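Local structure of early transcribed membrane protein 13 (Plasmodium falciparum, 2VWA) at residues Asn13-Phe27 / Asn69-Val81. The protein is of uncertain molecular function but binds phosphatidylethanolamine through its soluble domain and is probably needed for liver-stage development of the malaria parasite. Sequence-based numbering, arbitrary orientation.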
ATOM      1  N   ASN A  13       9.466 -11.423   2.221  1.00 23.47           N
ATOM      2  CA  ASN A  13       9.925 -10.795   3.455  1.00 21.31           C
ATOM      3  C   ASN A  13      10.351 -11.927   4.357  1.00 21.12           C
ATOM      4  O   ASN A  13       9.542 -12.808   4.662  1.00 20.45           O
ATOM      5  CB  ASN A  13       8.805  -9.988   4.129  1.00 20.85           C
ATOM      6  CG  ASN A  13       9.318  -9.069   5.260  1.00 18.47           C
ATOM      7  OD1 ASN A  13      10.091  -9.488   6.121  1.00 15.22           O
ATOM      8  ND2 ASN A  13       8.876  -7.813   5.251  1.00 12.87           N
ATOM      9  N   LYS A  14      11.621 -11.918   4.762  1.00 20.85           N
ATOM     10  CA  LYS A  14      12.149 -12.955   5.649  1.00 21.48           C
ATOM     11  C   LYS A  14      12.446 -12.443   7.062  1.00 20.65           C
ATOM     12  O   LYS A  14      12.945 -13.185   7.916  1.00 21.26           O
ATOM     13  CB  LYS A  14      13.409 -13.572   5.057  1.00 22.32           C
ATOM     14  CG  LYS A  14      13.147 -14.694   4.095  1.00 25.13           C
ATOM     15  CD  LYS A  14      14.352 -14.864   3.182  1.00 30.28           C
ATOM     16  CE  LYS A  14      14.181 -16.068   2.279  1.00 33.23           C
ATOM     17  NZ  LYS A  14      14.741 -15.787   0.925  1.00 36.38           N
ATOM     18  N   ASN A  15      12.146 -11.175   7.302  1.00 19.00           N
ATOM     19  CA  ASN A  15      12.162 -10.654   8.638  1.00 17.37           C
ATOM     20  C   ASN A  15      10.985 -11.184   9.480  1.00 17.15           C
ATOM     21  O   ASN A  15       9.813 -10.969   9.118  1.00 16.99           O
ATOM     22  CB  ASN A  15      12.107  -9.147   8.570  1.00 16.80           C
ATOM     23  CG  ASN A  15      12.230  -8.522   9.909  1.00 14.87           C
ATOM     24  OD1 ASN A  15      12.831  -9.095  10.819  1.00 14.26           O
ATOM     25  ND2 ASN A  15      11.668  -7.337  10.054  1.00 13.34           N
ATOM     26  N   ASN A  16      11.292 -11.879  10.586  1.00 16.22           N
ATOM     27  CA  ASN A  16      10.248 -12.211  11.584  1.00 15.35           C
ATOM     28  C   ASN A  16      10.295 -11.457  12.913  1.00 13.76           C
ATOM     29  O   ASN A  16       9.694 -11.894  13.879  1.00 13.92           O
ATOM     30  CB  ASN A  16      10.088 -13.725  11.816  1.00 15.56           C
ATOM     31  CG  ASN A  16      10.017 -14.521  10.499  1.00 18.52           C
ATOM     32  OD1 ASN A  16      10.991 -14.575   9.734  1.00 18.91           O
ATOM     33  ND2 ASN A  16       8.866 -15.136  10.236  1.00 20.02           N
ATOM     34  N   VAL A  17      10.957 -10.306  12.936  1.00 11.80           N
ATOM     35  CA  VAL A  17      11.020  -9.461  14.129  1.00 10.78           C
ATOM     36  C   VAL A  17      10.159  -8.190  13.963  1.00 10.41           C
ATOM     37  O   VAL A  17      10.548  -7.266  13.244  1.00 10.56           O
ATOM     38  CB  VAL A  17      12.479  -9.043  14.432  1.00 10.57           C
ATOM     39  CG1 VAL A  17      12.552  -8.220  15.717  1.00  7.93           C
ATOM     40  CG2 VAL A  17      13.362 -10.289  14.554  1.00 10.31           C
ATOM     41  N   ASP A  18       8.996  -8.163  14.612  1.00  9.14           N
ATOM     42  CA  ASP A  18       8.050  -7.054  14.493  1.00  8.26           C
ATOM     43  C   ASP A  18       8.649  -5.698  14.905  1.00  7.24           C
ATOM     44  O   ASP A  18       9.450  -5.631  15.863  1.00  6.54           O
ATOM     45  CB  ASP A  18       6.824  -7.281  15.394  1.00  8.93           C
ATOM     46  CG  ASP A  18       5.963  -8.464  14.980  1.00 10.47           C
ATOM     47  OD1 ASP A  18       6.087  -8.966  13.842  1.00 13.27           O
ATOM     48  OD2 ASP A  18       5.124  -8.890  15.816  1.00 11.80           O
ATOM     49  N   VAL A  19       8.255  -4.627  14.198  1.00  5.29           N
ATOM     50  CA  VAL A  19       8.458  -3.277  14.731  1.00  4.18           C
ATOM     51  C   VAL A  19       7.334  -3.025  15.752  1.00  4.57           C
ATOM     52  O   VAL A  19       6.357  -3.767  15.788  1.00  4.43           O
ATOM     53  CB  VAL A  19       8.420  -2.175  13.631  1.00  4.45           C
ATOM     54  CG1 VAL A  19       9.481  -2.404  12.564  1.00  2.00           C
ATOM     55  CG2 VAL A  19       6.952  -2.024  13.025  1.00  2.21           C
ATOM     56  N   SER A  20       7.464  -1.994  16.580  1.00  4.68           N
ATOM     57  CA  SER A  20       6.424  -1.685  17.564  1.00  6.01           C
ATOM     58  C   SER A  20       5.087  -1.282  16.931  1.00  6.34           C
ATOM     59  O   SER A  20       5.038  -0.818  15.786  1.00  6.74           O
ATOM     60  CB  SER A  20       6.880  -0.541  18.472  1.00  6.49           C
ATOM     61  OG  SER A  20       7.001   0.654  17.724  1.00  7.23           O
ATOM     62  N   ILE A  21       4.012  -1.425  17.686  1.00  6.16           N
ATOM     63  CA  ILE A  21       2.700  -0.989  17.221  1.00  7.04           C
ATOM     64  C   ILE A  21       2.668   0.502  16.781  1.00  6.87           C
ATOM     65  O   ILE A  21       2.107   0.819  15.725  1.00  6.65           O
ATOM     66  CB  ILE A  21       1.593  -1.325  18.262  1.00  7.23           C
ATOM     67  CG1 ILE A  21       1.432  -2.862  18.358  1.00  9.86           C
ATOM     68  CG2 ILE A  21       0.256  -0.673  17.878  1.00  6.47           C
ATOM     69  CD1 ILE A  21       0.286  -3.374  19.345  1.00  8.24           C
ATOM     70  N   LYS A  22       3.268   1.398  17.567  1.00  6.28           N
ATOM     71  CA  LYS A  22       3.381   2.803  17.175  1.00  7.36           C
ATOM     72  C   LYS A  22       4.023   3.033  15.780  1.00  6.58           C
ATOM     73  O   LYS A  22       3.478   3.742  14.937  1.00  6.54           O
ATOM     74  CB  LYS A  22       4.085   3.621  18.271  1.00  6.86           C
ATOM     75  CG  LYS A  22       3.194   3.893  19.471  1.00  7.97           C
ATOM     76  CD  LYS A  22       3.886   4.763  20.520  1.00 10.93           C
ATOM     77  CE  LYS A  22       2.914   5.148  21.659  1.00 17.54           C
ATOM     78  NZ  LYS A  22       2.601   3.943  22.530  1.00 22.01           N
ATOM     79  N   ARG A  23       5.179   2.426  15.551  1.00  6.59           N
ATOM     80  CA  ARG A  23       5.815   2.462  14.265  1.00  6.48           C
ATOM     81  C   ARG A  23       4.996   1.821  13.150  1.00  5.77           C
ATOM     82  O   ARG A  23       4.914   2.386  12.052  1.00  5.76           O
ATOM     83  CB  ARG A  23       7.196   1.861  14.347  1.00  6.95           C
ATOM     84  CG  ARG A  23       8.180   2.945  14.687  1.00 10.58           C
ATOM     85  CD  ARG A  23       9.499   2.458  15.191  1.00 12.41           C
ATOM     86  NE  ARG A  23      10.351   1.797  14.204  1.00 16.29           N
ATOM     87  CZ  ARG A  23      10.941   2.409  13.191  1.00 16.32           C
ATOM     88  NH1 ARG A  23      10.718   3.685  12.980  1.00 19.72           N
ATOM     89  NH2 ARG A  23      11.734   1.744  12.378  1.00 15.55           N
ATOM     90  N   TYR A  24       4.387   0.672  13.433  1.00  4.78           N
ATOM     91  CA  TYR A  24       3.525  -0.015  12.472  1.00  4.02           C
ATOM     92  C   TYR A  24       2.354   0.881  12.087  1.00  3.92           C
ATOM     93  O   TYR A  24       2.123   1.082  10.906  1.00  4.51           O
ATOM     94  CB  TYR A  24       2.977  -1.332  13.027  1.00  3.86           C
ATOM     95  CG  TYR A  24       1.923  -1.913  12.134  1.00  4.37           C
ATOM     96  CD1 TYR A  24       2.280  -2.633  11.021  1.00  5.11           C
ATOM     97  CD2 TYR A  24       0.561  -1.705  12.369  1.00  4.28           C
ATOM     98  CE1 TYR A  24       1.344  -3.130  10.175  1.00  4.28           C
ATOM     99  CE2 TYR A  24      -0.391  -2.202  11.507  1.00  2.00           C
ATOM    100  CZ  TYR A  24       0.019  -2.916  10.416  1.00  4.21           C
ATOM    101  OH  TYR A  24      -0.869  -3.467   9.507  1.00  7.57           O
ATOM    102  N   ASN A  25       1.637   1.425  13.066  1.00  2.95           N
ATOM    103  CA  ASN A  25       0.468   2.260  12.775  1.00  3.61           C
ATOM    104  C   ASN A  25       0.831   3.524  12.024  1.00  4.14           C
ATOM    105  O   ASN A  25       0.087   3.947  11.145  1.00  5.44           O
ATOM    106  CB  ASN A  25      -0.340   2.650  14.028  1.00  2.63           C
ATOM    107  CG  ASN A  25      -1.108   1.482  14.661  1.00  4.64           C
ATOM    108  OD1 ASN A  25      -1.437   1.551  15.852  1.00  9.26           O
ATOM    109  ND2 ASN A  25      -1.389   0.414  13.898  1.00  2.29           N
ATOM    110  N   ASN A  26       1.946   4.152  12.390  1.00  4.49           N
ATOM    111  CA  ASN A  26       2.332   5.390  11.770  1.00  4.01           C
ATOM    112  C   ASN A  26       2.708   5.091  10.319  1.00  4.31           C
ATOM    113  O   ASN A  26       2.247   5.774   9.417  1.00  5.35           O
ATOM    114  CB  ASN A  26       3.475   6.044  12.559  1.00  4.12           C
ATOM    115  CG  ASN A  26       4.276   7.066  11.717  1.00  4.58           C
ATOM    116  OD1 ASN A  26       3.831   8.195  11.513  1.00  4.14           O
ATOM    117  ND2 ASN A  26       5.445   6.654  11.220  1.00  2.00           N
ATOM    118  N   PHE A  27       3.514   4.052  10.097  1.00  4.19           N
ATOM    119  CA  PHE A  27       3.840   3.535   8.757  1.00  4.17           C
ATOM    120  C   PHE A  27       2.608   3.286   7.900  1.00  4.67           C
ATOM    121  O   PHE A  27       2.568   3.669   6.743  1.00  4.84           O
ATOM    122  CB  PHE A  27       4.612   2.211   8.867  1.00  4.57           C
ATOM    123  CG  PHE A  27       4.932   1.580   7.533  1.00  5.57           C
ATOM    124  CD1 PHE A  27       6.083   1.943   6.833  1.00  6.74           C
ATOM    125  CD2 PHE A  27       4.077   0.631   6.966  1.00  5.11           C
ATOM    126  CE1 PHE A  27       6.373   1.363   5.573  1.00  7.06           C
ATOM    127  CE2 PHE A  27       4.350   0.078   5.700  1.00  5.84           C
ATOM    128  CZ  PHE A  27       5.514   0.447   5.009  1.00  2.77           C
ATOM    129  N   ASN A  69      13.389   3.165   5.010  1.00 19.91           N
ATOM    130  CA  ASN A  69      14.315   2.328   5.779  1.00 19.99           C
ATOM    131  C   ASN A  69      13.679   1.771   7.034  1.00 18.47           C
ATOM    132  O   ASN A  69      14.157   1.999   8.125  1.00 18.76           O
ATOM    133  CB  ASN A  69      15.599   3.098   6.139  1.00 21.19           C
ATOM    134  CG  ASN A  69      16.600   2.232   6.906  1.00 24.43           C
ATOM    135  OD1 ASN A  69      16.994   1.146   6.443  1.00 27.53           O
ATOM    136  ND2 ASN A  69      16.998   2.699   8.096  1.00 26.27           N
ATOM    137  N   ILE A  70      12.568   1.076   6.877  1.00 17.30           N
ATOM    138  CA  ILE A  70      11.960   0.379   7.998  1.00 15.88           C
ATOM    139  C   ILE A  70      11.657  -1.031   7.537  1.00 15.71           C
ATOM    140  O   ILE A  70      11.208  -1.241   6.401  1.00 16.24           O
ATOM    141  CB  ILE A  70      10.677   1.082   8.500  1.00 15.52           C
ATOM    142  CG1 ILE A  70      10.230   0.485   9.838  1.00 14.39           C
ATOM    143  CG2 ILE A  70       9.589   1.008   7.460  1.00 15.39           C
ATOM    144  CD1 ILE A  70       8.857   0.939  10.298  1.00 14.92           C
ATOM    145  N   SER A  71      11.913  -2.003   8.394  1.00 14.42           N
ATOM    146  CA  SER A  71      11.666  -3.362   7.994  1.00 13.71           C
ATOM    147  C   SER A  71      10.580  -3.996   8.858  1.00 13.35           C
ATOM    148  O   SER A  71      10.836  -4.432   9.990  1.00 13.56           O
ATOM    149  CB  SER A  71      12.958  -4.187   8.012  1.00 13.48           C
ATOM    150  OG  SER A  71      12.652  -5.561   7.814  1.00 14.38           O
ATOM    151  N   LEU A  72       9.371  -4.038   8.303  1.00 12.30           N
ATOM    152  CA  LEU A  72       8.240  -4.740   8.902  1.00 11.20           C
ATOM    153  C   LEU A  72       8.561  -6.201   8.928  1.00 10.83           C
ATOM    154  O   LEU A  72       9.384  -6.663   8.144  1.00 10.12           O
ATOM    155  CB  LEU A  72       6.986  -4.522   8.058  1.00 10.73           C
ATOM    156  CG  LEU A  72       6.011  -3.410   8.479  1.00 11.58           C
ATOM    157  CD1 LEU A  72       6.672  -2.215   9.106  1.00  9.95           C
ATOM    158  CD2 LEU A  72       5.059  -2.970   7.342  1.00 10.87           C
ATOM    159  N   SER A  73       7.935  -6.933   9.841  1.00 10.54           N
ATOM    160  CA  SER A  73       7.967  -8.384   9.744  1.00 10.96           C
ATOM    161  C   SER A  73       7.012  -8.906   8.660  1.00 11.85           C
ATOM    162  O   SER A  73       6.101  -8.180   8.225  1.00 11.10           O
ATOM    163  CB  SER A  73       7.634  -9.001  11.088  1.00 10.62           C
ATOM    164  OG  SER A  73       6.296  -8.753  11.410  1.00  9.18           O
ATOM    165  N   LYS A  74       7.222 -10.158   8.228  1.00 13.25           N
ATOM    166  CA  LYS A  74       6.394 -10.769   7.186  1.00 14.87           C
ATOM    167  C   LYS A  74       4.940 -10.637   7.586  1.00 14.56           C
ATOM    168  O   LYS A  74       4.099 -10.190   6.785  1.00 14.57           O
ATOM    169  CB  LYS A  74       6.734 -12.250   6.972  1.00 15.01           C
ATOM    170  CG  LYS A  74       6.220 -12.819   5.627  1.00 17.40           C
ATOM    171  CD  LYS A  74       5.990 -14.340   5.656  1.00 18.97           C
ATOM    172  CE  LYS A  74       7.207 -15.157   5.154  1.00 26.08           C
ATOM    173  NZ  LYS A  74       8.394 -15.195   6.098  1.00 28.81           N
ATOM    174  N   TYR A  75       4.650 -10.980   8.839  1.00 14.43           N
ATOM    175  CA  TYR A  75       3.285 -10.884   9.343  1.00 14.65           C
ATOM    176  C   TYR A  75       2.770  -9.432   9.310  1.00 14.07           C
ATOM    177  O   TYR A  75       1.583  -9.199   9.023  1.00 14.49           O
ATOM    178  CB  TYR A  75       3.155 -11.541  10.737  1.00 15.78           C
ATOM    179  CG  TYR A  75       2.004 -11.043  11.594  1.00 17.71           C
ATOM    180  CD1 TYR A  75       0.764 -11.704  11.635  1.00 19.33           C
ATOM    181  CD2 TYR A  75       2.169  -9.920  12.399  1.00 19.71           C
ATOM    182  CE1 TYR A  75      -0.281 -11.215  12.455  1.00 18.35           C
ATOM    183  CE2 TYR A  75       1.155  -9.437  13.194  1.00 18.08           C
ATOM    184  CZ  TYR A  75      -0.047 -10.066  13.214  1.00 18.46           C
ATOM    185  OH  TYR A  75      -0.992  -9.512  14.043  1.00 21.51           O
ATOM    186  N   GLN A  76       3.654  -8.463   9.569  1.00 12.15           N
ATOM    187  CA  GLN A  76       3.246  -7.072   9.588  1.00 11.01           C
ATOM    188  C   GLN A  76       3.034  -6.554   8.187  1.00 11.04           C
ATOM    189  O   GLN A  76       2.191  -5.717   7.971  1.00 10.25           O
ATOM    190  CB  GLN A  76       4.260  -6.201  10.310  1.00 10.01           C
ATOM    191  CG  GLN A  76       3.949  -6.006  11.772  1.00  9.07           C
ATOM    192  CD  GLN A  76       5.136  -5.510  12.565  1.00  5.94           C
ATOM    193  OE1 GLN A  76       6.278  -5.705  12.170  1.00  7.57           O
ATOM    194  NE2 GLN A  76       4.873  -4.856  13.682  1.00  2.91           N
ATOM    195  N   GLU A  77       3.804  -7.079   7.244  1.00 11.30           N
ATOM    196  CA  GLU A  77       3.727  -6.687   5.850  1.00 11.99           C
ATOM    197  C   GLU A  77       2.403  -7.156   5.242  1.00 11.31           C
ATOM    198  O   GLU A  77       1.734  -6.378   4.587  1.00 11.21           O
ATOM    199  CB  GLU A  77       4.954  -7.216   5.067  1.00 11.89           C
ATOM    200  CG  GLU A  77       4.898  -6.953   3.560  1.00 14.06           C
ATOM    201  CD  GLU A  77       6.148  -7.368   2.807  1.00 14.69           C
ATOM    202  OE1 GLU A  77       7.264  -6.845   3.113  1.00 17.47           O
ATOM    203  OE2 GLU A  77       6.000  -8.206   1.880  1.00 18.21           O
ATOM    204  N   ASN A  78       2.028  -8.415   5.482  1.00 11.28           N
ATOM    205  CA  ASN A  78       0.710  -8.937   5.074  1.00 11.00           C
ATOM    206  C   ASN A  78      -0.469  -8.206   5.718  1.00 11.08           C
ATOM    207  O   ASN A  78      -1.495  -7.971   5.083  1.00 10.92           O
ATOM    208  CB  ASN A  78       0.602 -10.440   5.347  1.00 10.62           C
ATOM    209  CG  ASN A  78       1.673 -11.249   4.624  1.00 13.16           C
ATOM    210  OD1 ASN A  78       2.204 -10.828   3.594  1.00 15.73           O
ATOM    211  ND2 ASN A  78       2.022 -12.412   5.183  1.00 15.22           N
ATOM    212  N   LYS A  79      -0.337  -7.839   6.984  1.00 10.78           N
ATOM    213  CA  LYS A  79      -1.382  -7.078   7.629  1.00 11.75           C
ATOM    214  C   LYS A  79      -1.459  -5.627   7.010  1.00 10.34           C
ATOM    215  O   LYS A  79      -2.540  -5.070   6.823  1.00  9.63           O
ATOM    216  CB  LYS A  79      -1.144  -7.106   9.138  1.00 11.40           C
ATOM    217  CG  LYS A  79      -2.226  -6.470   9.972  1.00 15.87           C
ATOM    218  CD  LYS A  79      -2.153  -6.887  11.450  1.00 16.47           C
ATOM    219  CE  LYS A  79      -2.609  -5.718  12.369  1.00 24.44           C
ATOM    220  NZ  LYS A  79      -1.622  -5.450  13.505  1.00 28.42           N
ATOM    221  N   ALA A  80      -0.322  -5.065   6.614  1.00  8.86           N
ATOM    222  CA  ALA A  80      -0.318  -3.730   6.048  1.00  8.62           C
ATOM    223  C   ALA A  80      -0.988  -3.680   4.657  1.00  8.14           C
ATOM    224  O   ALA A  80      -1.689  -2.713   4.338  1.00  7.42           O
ATOM    225  CB  ALA A  80       1.100  -3.164   6.012  1.00  7.60           C
ATOM    226  N   VAL A  81      -0.755  -4.722   3.859  1.00  7.96           N
ATOM    227  CA  VAL A  81      -1.372  -4.948   2.554  1.00  8.41           C
ATOM    228  C   VAL A  81      -2.875  -5.052   2.678  1.00  9.34           C
ATOM    229  O   VAL A  81      -3.609  -4.355   1.990  1.00  9.22           O
ATOM    230  CB  VAL A  81      -0.853  -6.257   1.915  1.00  8.86           C
ATOM    231  CG1 VAL A  81      -1.728  -6.684   0.685  1.00  7.99           C
ATOM    232  CG2 VAL A  81       0.622  -6.120   1.531  1.00  6.43           C
TER
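Asn13 ND2 reaches Glu77 OE1 at 2.8 Å, almost straight (173°), meeting the carboxylate from above its plane. The bond helps join the loop before helix 21-41 to the N-terminus of helix 74-99 in the all-helical soluble domain of this UIS3 protein, a contact in which Asn13 and Tyr24 bury the most surface. ND2 also donates to Leu72 O, while OD1 turns back to Asn15 N in an Asx turn; these three bonds together fix the rotation of the amide. Lys74, bent near its end, brings NZ to Asn13 O at 3.0 Å.

Further along the loop, Gln76 grips Val19 with both ends of its amide: Val19 N donates to OE1 at 3.0 Å, and NE2 donates to Val19 O at 2.8 Å. OE1 also accepts from Ser73 N, and Ser73, the N-cap of helix 74-99, accepts Gln76 N at OG, which completes a capping box. The same OG donates to Asp18 OD1 in a bond modelled as very short, its exact length doubtful.

Tyr24 and Gln76 run alongside in opposite directions, their ring and amide planes nearly parallel. The Tyr24 side chain, its CG anti to the backbone N, presents the ring edge to Gln76 O, 3.5 Å from CE1. Lys79, which touches the bound phosphatidylethanolamine, makes an off-centre cation-pi contact with this ring, its NZ 4.6 Å from the centroid. Ile70 CG2 packs against Phe27 CD1 at 3.7 Å.

The axes of 21-27 and 74-81 approach to 11.2 Å, inclined at 34°, while Gln65 of helix 54-67 bonds to both Leu72 N and Glu77 OE1, joining a third helix to the contact.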